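Local coordinates for protein prenylcyclase (Actinoplanes teichomyceticus, PDB 6IJ1) that probably transfers or cyclises prenyl chains, on a largely helical scaffold, at residues 38-41 with 42-45; 92-95 with 96-100; 258-261 with 262-265. All coordinates share one frame; numbering follows the deposited sequence.

Interaction 1 (38-41 with 42-45)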
ATOM      1  N   GLY A  38      11.928 -11.684   9.534  1.00 21.38           N
ATOM      2  CA  GLY A  38      10.942 -11.548  10.611  1.00 21.01           C
ATOM      3  C   GLY A  38       9.759 -10.758  10.048  1.00 19.09           C
ATOM      4  O   GLY A  38       9.826 -10.286   8.897  1.00 20.84           O
ATOM      5  N   PRO A  39       8.654 -10.587  10.785  1.00 19.27           N
ATOM      6  CA  PRO A  39       7.526  -9.849  10.247  1.00 16.03           C
ATOM      7  C   PRO A  39       7.674  -8.327  10.388  1.00 19.27           C
ATOM      8  O   PRO A  39       8.521  -7.865  11.105  1.00 20.03           O
ATOM      9  CB  PRO A  39       6.377 -10.341  11.130  1.00 18.79           C
ATOM     10  CG  PRO A  39       7.039 -10.611  12.458  1.00 23.38           C
ATOM     11  CD  PRO A  39       8.424 -11.116  12.124  1.00 21.74           C
ATOM     12  N   SER A  40       6.858  -7.600   9.635  1.00 16.99           N
ATOM     13  CA  SER A  40       6.835  -6.127   9.746  1.00 16.06           C
ATOM     14  C   SER A  40       5.899  -5.768  10.895  1.00 17.05           C
ATOM     15  O   SER A  40       4.889  -6.435  11.038  1.00 19.36           O
ATOM     16  CB  SER A  40       6.334  -5.507   8.475  1.00 16.17           C
ATOM     17  OG  SER A  40       5.884  -4.186   8.715  1.00 17.33           O
ATOM     18  N   ASP A  41       6.247  -4.749  11.678  1.00 16.84           N
ATOM     19  CA  ASP A  41       5.324  -4.303  12.751  1.00 17.34           C
ATOM     20  C   ASP A  41       4.725  -2.931  12.414  1.00 15.95           C
ATOM     21  O   ASP A  41       3.532  -2.867  12.210  1.00 17.76           O
ATOM     22  CB  ASP A  41       5.947  -4.344  14.150  1.00 18.27           C
ATOM     23  CG  ASP A  41       7.368  -3.823  14.248  1.00 23.99           C
ATOM     24  OD1 ASP A  41       7.774  -3.023  13.410  1.00 22.91           O
ATOM     25  OD2 ASP A  41       8.044  -4.223  15.195  1.00 32.52           O
ATOM     26  N   ASP A  42       5.549  -1.888  12.334  1.00 18.02           N
ATOM     27  CA  ASP A  42       5.030  -0.505  12.137  1.00 17.16           C
ATOM     28  C   ASP A  42       4.252  -0.353  10.824  1.00 15.21           C
ATOM     29  O   ASP A  42       3.146   0.164  10.852  1.00 16.12           O
ATOM     30  CB  ASP A  42       6.144   0.526  12.319  1.00 20.45           C
ATOM     31  CG  ASP A  42       6.698   0.523  13.733  1.00 23.58           C
ATOM     32  OD1 ASP A  42       6.084  -0.090  14.593  1.00 29.80           O
ATOM     33  OD2 ASP A  42       7.726   1.141  13.942  1.00 35.38           O
ATOM     34  N   TRP A  43       4.845  -0.755   9.708  1.00 15.43           N
ATOM     35  CA  TRP A  43       4.163  -0.642   8.422  1.00 15.08           C
ATOM     36  C   TRP A  43       2.821  -1.355   8.462  1.00 13.99           C
ATOM     37  O   TRP A  43       1.765  -0.772   8.170  1.00 14.45           O
ATOM     38  CB  TRP A  43       5.071  -1.183   7.320  1.00 14.75           C
ATOM     39  CG  TRP A  43       4.326  -1.475   6.039  1.00 14.29           C
ATOM     40  CD1 TRP A  43       3.351  -0.699   5.412  1.00 17.37           C
ATOM     41  CD2 TRP A  43       4.501  -2.627   5.200  1.00 15.54           C
ATOM     42  NE1 TRP A  43       2.945  -1.313   4.242  1.00 16.69           N
ATOM     43  CE2 TRP A  43       3.638  -2.494   4.103  1.00 15.60           C
ATOM     44  CE3 TRP A  43       5.315  -3.770   5.295  1.00 17.90           C
ATOM     45  CZ2 TRP A  43       3.544  -3.464   3.078  1.00 16.42           C
ATOM     46  CZ3 TRP A  43       5.249  -4.724   4.265  1.00 18.09           C
ATOM     47  CH2 TRP A  43       4.351  -4.586   3.184  1.00 16.62           C
ATOM     48  N   ILE A  44       2.820  -2.645   8.842  1.00 14.60           N
ATOM     49  CA  ILE A  44       1.577  -3.411   8.786  1.00 13.13           C
ATOM     50  C   ILE A  44       0.566  -2.917   9.806  1.00 14.15           C
ATOM     51  O   ILE A  44      -0.633  -2.897   9.527  1.00 15.07           O
ATOM     52  CB  ILE A  44       1.903  -4.916   8.984  1.00 14.00           C
ATOM     53  CG1 ILE A  44       2.674  -5.410   7.754  1.00 15.19           C
ATOM     54  CG2 ILE A  44       0.663  -5.775   9.204  1.00 15.39           C
ATOM     55  CD1 ILE A  44       1.850  -5.362   6.413  1.00 16.92           C
ATOM     56  N   THR A  45       1.020  -2.551  11.019  1.00 16.11           N
ATOM     57  CA  THR A  45       0.093  -1.997  11.996  1.00 15.39           C
ATOM     58  C   THR A  45      -0.593  -0.749  11.456  1.00 13.15           C
ATOM     59  O   THR A  45      -1.806  -0.611  11.597  1.00 14.67           O
ATOM     60  CB  THR A  45       0.877  -1.687  13.278  1.00 16.38           C
ATOM     61  OG1 THR A  45       1.319  -2.924  13.877  1.00 17.77           O
ATOM     62  CG2 THR A  45       0.011  -0.958  14.299  1.00 17.81           C
TER
HETATM   63  O   HOH W   1       7.449  -1.435  16.827  1.00 42.99           O

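Interaction 2 (92-95 with 96-100)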
ATOM      1  N   ASP A  92       7.632   4.977   2.668  1.00 14.08           N
ATOM      2  CA  ASP A  92       6.301   4.375   2.576  1.00 12.94           C
ATOM      3  C   ASP A  92       5.728   4.079   3.969  1.00 13.50           C
ATOM      4  O   ASP A  92       4.604   4.466   4.270  1.00 14.03           O
ATOM      5  CB  ASP A  92       6.381   3.094   1.722  1.00 13.58           C
ATOM      6  CG  ASP A  92       5.018   2.647   1.225  1.00 15.38           C
ATOM      7  OD1 ASP A  92       4.291   3.471   0.628  1.00 16.57           O
ATOM      8  OD2 ASP A  92       4.629   1.483   1.512  1.00 17.52           O
ATOM      9  N   SER A  93       6.484   3.398   4.838  1.00 12.95           N
ATOM     10  CA  SER A  93       6.011   3.137   6.191  1.00 13.48           C
ATOM     11  C   SER A  93       5.634   4.450   6.919  1.00 13.06           C
ATOM     12  O   SER A  93       4.578   4.549   7.559  1.00 14.81           O
ATOM     13  CB  SER A  93       7.100   2.394   7.022  1.00 16.61           C
ATOM     14  OG  SER A  93       7.452   1.174   6.358  1.00 18.33           O
ATOM     15  N   THR A  94       6.491   5.476   6.775  1.00 14.40           N
ATOM     16  CA  THR A  94       6.208   6.771   7.380  1.00 15.24           C
ATOM     17  C   THR A  94       4.905   7.324   6.831  1.00 14.22           C
ATOM     18  O   THR A  94       4.071   7.826   7.583  1.00 14.98           O
ATOM     19  CB  THR A  94       7.354   7.701   7.086  1.00 13.56           C
ATOM     20  OG1 THR A  94       8.562   7.095   7.651  1.00 15.52           O
ATOM     21  CG2 THR A  94       7.140   9.093   7.647  1.00 15.28           C
ATOM     22  N   GLY A  95       4.719   7.201   5.518  1.00 13.70           N
ATOM     23  CA  GLY A  95       3.474   7.702   4.921  1.00 13.37           C
ATOM     24  C   GLY A  95       2.245   6.982   5.445  1.00 13.18           C
ATOM     25  O   GLY A  95       1.202   7.622   5.683  1.00 14.77           O
ATOM     26  N   TRP A  96       2.308   5.661   5.670  1.00 12.97           N
ATOM     27  CA  TRP A  96       1.144   4.980   6.226  1.00 12.57           C
ATOM     28  C   TRP A  96       0.815   5.448   7.651  1.00 13.55           C
ATOM     29  O   TRP A  96      -0.358   5.498   8.006  1.00 14.09           O
ATOM     30  CB  TRP A  96       1.272   3.428   6.228  1.00 14.37           C
ATOM     31  CG  TRP A  96       1.322   2.886   4.833  1.00 14.16           C
ATOM     32  CD1 TRP A  96       2.417   2.397   4.162  1.00 14.45           C
ATOM     33  CD2 TRP A  96       0.231   2.823   3.929  1.00 11.89           C
ATOM     34  NE1 TRP A  96       2.067   2.064   2.864  1.00 13.54           N
ATOM     35  CE2 TRP A  96       0.737   2.341   2.684  1.00 12.47           C
ATOM     36  CE3 TRP A  96      -1.123   3.167   4.041  1.00 13.67           C
ATOM     37  CZ2 TRP A  96      -0.069   2.177   1.568  1.00 13.50           C
ATOM     38  CZ3 TRP A  96      -1.953   3.012   2.920  1.00 13.41           C
ATOM     39  CH2 TRP A  96      -1.396   2.530   1.687  1.00 13.63           C
ATOM     40  N   VAL A  97       1.846   5.730   8.488  1.00 13.41           N
ATOM     41  CA  VAL A  97       1.575   6.245   9.828  1.00 13.89           C
ATOM     42  C   VAL A  97       0.923   7.612   9.737  1.00 14.29           C
ATOM     43  O   VAL A  97      -0.060   7.881  10.447  1.00 15.70           O
ATOM     44  CB  VAL A  97       2.871   6.284  10.649  1.00 13.96           C
ATOM     45  CG1 VAL A  97       2.524   6.868  12.049  1.00 15.73           C
ATOM     46  CG2 VAL A  97       3.435   4.853  10.757  1.00 14.30           C
ATOM     47  N   LEU A  98       1.484   8.502   8.917  1.00 13.66           N
ATOM     48  CA  LEU A  98       0.868   9.848   8.799  1.00 14.64           C
ATOM     49  C   LEU A  98      -0.526   9.776   8.178  1.00 15.13           C
ATOM     50  O   LEU A  98      -1.424  10.543   8.572  1.00 15.12           O
ATOM     51  CB  LEU A  98       1.754  10.773   7.980  1.00 13.71           C
ATOM     52  CG  LEU A  98       3.111  11.065   8.688  1.00 15.87           C
ATOM     53  CD1 LEU A  98       4.140  11.595   7.759  1.00 16.51           C
ATOM     54  CD2 LEU A  98       2.805  12.132   9.808  1.00 19.97           C
ATOM     55  N   ARG A  99      -0.773   8.819   7.277  1.00 13.85           N
ATOM     56  CA  ARG A  99      -2.137   8.641   6.779  1.00 13.91           C
ATOM     57  C   ARG A  99      -3.107   8.244   7.879  1.00 14.37           C
ATOM     58  O   ARG A  99      -4.237   8.742   7.912  1.00 15.16           O
ATOM     59  CB  ARG A  99      -2.137   7.580   5.671  1.00 13.71           C
ATOM     60  CG  ARG A  99      -3.542   7.210   5.181  1.00 16.42           C
ATOM     61  CD  ARG A  99      -3.440   6.323   3.953  1.00 15.91           C
ATOM     62  NE  ARG A  99      -4.701   5.576   3.758  1.00 17.92           N
ATOM     63  CZ  ARG A  99      -5.685   5.989   2.978  1.00 23.74           C
ATOM     64  NH1 ARG A  99      -5.589   7.156   2.324  1.00 23.79           N
ATOM     65  NH2 ARG A  99      -6.761   5.217   2.876  1.00 23.50           N
ATOM     66  N   LEU A 100      -2.707   7.335   8.774  1.00 14.04           N
ATOM     67  CA  LEU A 100      -3.551   6.973   9.901  1.00 14.15           C
ATOM     68  C   LEU A 100      -3.861   8.212  10.743  1.00 14.34           C
ATOM     69  O   LEU A 100      -5.027   8.406  11.140  1.00 15.22           O
ATOM     70  CB  LEU A 100      -2.855   5.894  10.737  1.00 15.60           C
ATOM     71  CG  LEU A 100      -3.658   5.413  11.948  1.00 15.23           C
ATOM     72  CD1 LEU A 100      -5.018   4.803  11.614  1.00 16.04           C
ATOM     73  CD2 LEU A 100      -2.743   4.414  12.665  1.00 16.64           C
TER

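Interaction 3 (258-261 with 262-265)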
ATOM      1  N   GLN A 258     -12.962   5.476  -8.903  1.00 15.91           N
ATOM      2  CA  GLN A 258     -12.568   6.883  -9.058  1.00 18.02           C
ATOM      3  C   GLN A 258     -12.852   7.454 -10.428  1.00 20.05           C
ATOM      4  O   GLN A 258     -12.429   8.585 -10.724  1.00 19.03           O
ATOM      5  CB  GLN A 258     -11.095   7.081  -8.666  1.00 17.91           C
ATOM      6  CG  GLN A 258     -10.833   6.841  -7.150  1.00 18.75           C
ATOM      7  CD  GLN A 258     -11.648   7.629  -6.118  1.00 27.67           C
ATOM      8  OE1 GLN A 258     -11.973   8.761  -6.338  1.00 25.75           O
ATOM      9  NE2 GLN A 258     -11.963   6.999  -4.989  1.00 33.38           N
ATOM     10  N   GLY A 259     -13.626   6.739 -11.246  1.00 18.18           N
ATOM     11  CA  GLY A 259     -14.232   7.339 -12.425  1.00 17.13           C
ATOM     12  C   GLY A 259     -15.331   8.312 -12.073  1.00 17.19           C
ATOM     13  O   GLY A 259     -15.680   8.576 -10.924  1.00 20.22           O
ATOM     14  N   GLU A 260     -15.905   8.835 -13.163  1.00 18.20           N
ATOM     15  CA  GLU A 260     -17.010   9.772 -13.063  1.00 18.44           C
ATOM     16  C   GLU A 260     -18.266   9.097 -12.501  1.00 18.35           C
ATOM     17  O   GLU A 260     -18.335   7.875 -12.379  1.00 18.80           O
ATOM     18  CB  GLU A 260     -17.265  10.404 -14.443  1.00 21.35           C
ATOM     19  CG  GLU A 260     -17.910   9.409 -15.474  1.00 19.15           C
ATOM     20  CD  GLU A 260     -16.891   8.692 -16.344  1.00 19.82           C
ATOM     21  OE1 GLU A 260     -15.713   8.456 -15.948  1.00 18.42           O
ATOM     22  OE2 GLU A 260     -17.258   8.365 -17.510  1.00 21.45           O
ATOM     23  N   PRO A 261     -19.282   9.845 -12.111  1.00 18.43           N
ATOM     24  CA  PRO A 261     -20.496   9.228 -11.569  1.00 18.92           C
ATOM     25  C   PRO A 261     -21.073   8.159 -12.485  1.00 20.02           C
ATOM     26  O   PRO A 261     -21.237   8.353 -13.700  1.00 20.95           O
ATOM     27  CB  PRO A 261     -21.472  10.411 -11.435  1.00 22.25           C
ATOM     28  CG  PRO A 261     -20.497  11.596 -11.209  1.00 20.62           C
ATOM     29  CD  PRO A 261     -19.283  11.328 -11.975  1.00 18.38           C
ATOM     30  N   GLY A 262     -21.362   7.019 -11.867  1.00 22.26           N
ATOM     31  CA  GLY A 262     -21.904   5.888 -12.603  1.00 23.14           C
ATOM     32  C   GLY A 262     -20.908   5.057 -13.373  1.00 22.10           C
ATOM     33  O   GLY A 262     -21.271   3.935 -13.830  1.00 19.91           O
ATOM     34  N   PHE A 263     -19.661   5.507 -13.557  1.00 18.72           N
ATOM     35  CA  PHE A 263     -18.734   4.708 -14.357  1.00 14.87           C
ATOM     36  C   PHE A 263     -18.401   3.384 -13.663  1.00 17.57           C
ATOM     37  O   PHE A 263     -18.140   3.351 -12.452  1.00 18.54           O
ATOM     38  CB  PHE A 263     -17.419   5.460 -14.622  1.00 16.96           C
ATOM     39  CG  PHE A 263     -16.493   4.651 -15.411  1.00 14.72           C
ATOM     40  CD1 PHE A 263     -16.587   4.626 -16.792  1.00 16.80           C
ATOM     41  CD2 PHE A 263     -15.601   3.775 -14.776  1.00 17.82           C
ATOM     42  CE1 PHE A 263     -15.841   3.810 -17.578  1.00 17.64           C
ATOM     43  CE2 PHE A 263     -14.798   2.944 -15.537  1.00 19.70           C
ATOM     44  CZ  PHE A 263     -14.908   2.913 -16.945  1.00 19.46           C
ATOM     45  N   GLY A 264     -18.394   2.302 -14.441  1.00 15.11           N
ATOM     46  CA  GLY A 264     -17.971   0.981 -13.937  1.00 15.70           C
ATOM     47  C   GLY A 264     -18.883   0.384 -12.887  1.00 15.35           C
ATOM     48  O   GLY A 264     -18.427  -0.454 -12.139  1.00 17.15           O
ATOM     49  N   ASP A 265     -20.147   0.776 -12.867  1.00 15.47           N
ATOM     50  CA  ASP A 265     -21.105   0.219 -11.881  1.00 14.39           C
ATOM     51  C   ASP A 265     -21.102  -1.317 -11.954  1.00 16.49           C
ATOM     52  O   ASP A 265     -21.061  -1.971 -10.910  1.00 17.21           O
ATOM     53  CB  ASP A 265     -22.496   0.785 -12.166  1.00 16.62           C
ATOM     54  CG  ASP A 265     -23.534   0.366 -11.155  1.00 28.06           C
ATOM     55  OD1 ASP A 265     -23.487   0.884 -10.039  1.00 34.14           O
ATOM     56  OD2 ASP A 265     -24.371  -0.463 -11.502  1.00 25.35           O
TER

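Interaction 1 (38-41 with 42-45)
Asp41 turns its carboxylate back onto the backbone of its own successor: OD1 of Asp41 accepts the N-H of Asp42 at 2.7 Å, on its anti side and 22° out of the carboxylate plane. This follows from CG lying between the backbone N and the carbonyl carbon (chi1 43°). The Asp42 side chain runs alongside, its OD1 3.6 Å from Asp41 OD1, so two like charges sit close; a water 2.9 Å from Asp42 OD1 also reaches Asp41 OD2 weakly. Asp41 O accepts the N-H of Thr45 N at 2.8 Å. Loop thus passes into helix 42-52 here, this being an i to i+4 bond that opens its first turn. With an alanine at Asp41, the Asp42 N-H would probably lose its side-chain acceptor and the water its weak link to the Asp41 carboxylate. Further out, Ser40 OG rests 3.4 Å from Trp43 CB and takes a weak bond from Ile44 N, while its stronger partner is the carbonyl of Tyr83. Ile44 CD1 lies 3.8 Å above the Trp43 ring, over its centre. Tyr83 also binds the backbone of Asp41, and Leu71 of helix 58-71 touches Asp42 and Thr45.

Interaction 2 (92-95 with 96-100)
Trp96 meets Asp92, one turn earlier, through both its backbone and its indole. NE1 of Trp96 donates to Asp92 OD2 at 3.0 Å with an N-H...O angle of 147°; the oxygen lies in the plane of the indole, at its edge, yet the nitrogen approaches it from above the carboxylate plane. The two flat groups stand nearly perpendicular, 88° apart. Trp96 CG is anti to its carbonyl carbon (chi1 -65°), which lays the pyrrole edge back along the preceding turn, and CD1 comes 3.0 Å from the carbonyl oxygen of Asp92. That same oxygen accepts Trp96 N at 2.9 Å, so the aspartate grips the tryptophan at two points. Gly95, lacking a side chain, contributes its backbone: its carbonyl accepts Arg99 N at 2.8 Å, and Arg99 CB packs against the same oxygen. Thr94 O takes the N-H of Leu98, and Thr94 CG2 lies alongside Leu98 CD1 at 3.9 Å, while Thr94 OG1 is held by Asp90 O and Trp81 N. Around the helix, Tyr47 meets the Trp96 ring edge-to-face, and helix 112-121 packs on Leu98. Regular i to i+4 bonding, reinforced by one side-chain bond of the same spacing, makes this two successive turns of a mostly buried alpha-helix in a mainly helical fold, consistent with that of terpene cyclases.

Interaction 3 (258-261 with 262-265)
Glu260 and Phe263 meet at a slant, carboxylate and ring planes 31° apart, so that the acid leans against the benzylic end of the phenylalanine. OE1 of Glu260 approaches Phe263 CB to 3.7 Å, and OE2 comes 3.9 Å from Phe263 CD1. Two torsions put it there: CG of Glu260 sits between the backbone N and the carbonyl carbon (chi1 72°), and the chain then bends at chi2. The carboxylate is anchored by a salt bridge from OE2 to Arg224 of helix 216-229. Phe263 directs its ring away from the turn, with CG anti to the backbone N, and reaches Ala223, Arg224 and Ala227 on that same helix; Gly259 CA lies 4.3 Å from Phe263 CB. In the backbone, Phe263 N donates to Glu260 O at 3.0 Å. Pro261 and Gly262 occupy the corners, and the positive phi of Gly262 suits the second of them. A further turn follows from Gly262 to Asp265, closed by a weak bond from Asp265 N to Gly262 O, with Gly264 at the N-cap of helix 265-278. Two overlapping type II beta turns, the first with a classic Pro-Gly corner, thus form this surface connection between helices 246-256 and 265-278.

Overall arrangement
Interactions 1 and 2 belong to one buried region: their centres are 12 Å apart and Trp43 CD1 lies 3.5 Å from Trp96 CD1, the two indole planes meeting at about 40°. Trp43 CB also packs on Ser93 OG, so the start of helix 42-52 rests directly on helix 91-104. Tyr34 and His328 add further rings around Trp43, and an imidazole, probably from the crystallisation liquor, is bound about 3 Å from the side chain of Arg99; whether it marks a functional pocket is unknown. Interaction 3 is remote, its centre 34 Å from that of interaction 1 across the middle of the chain and 28 Å from that of interaction 2.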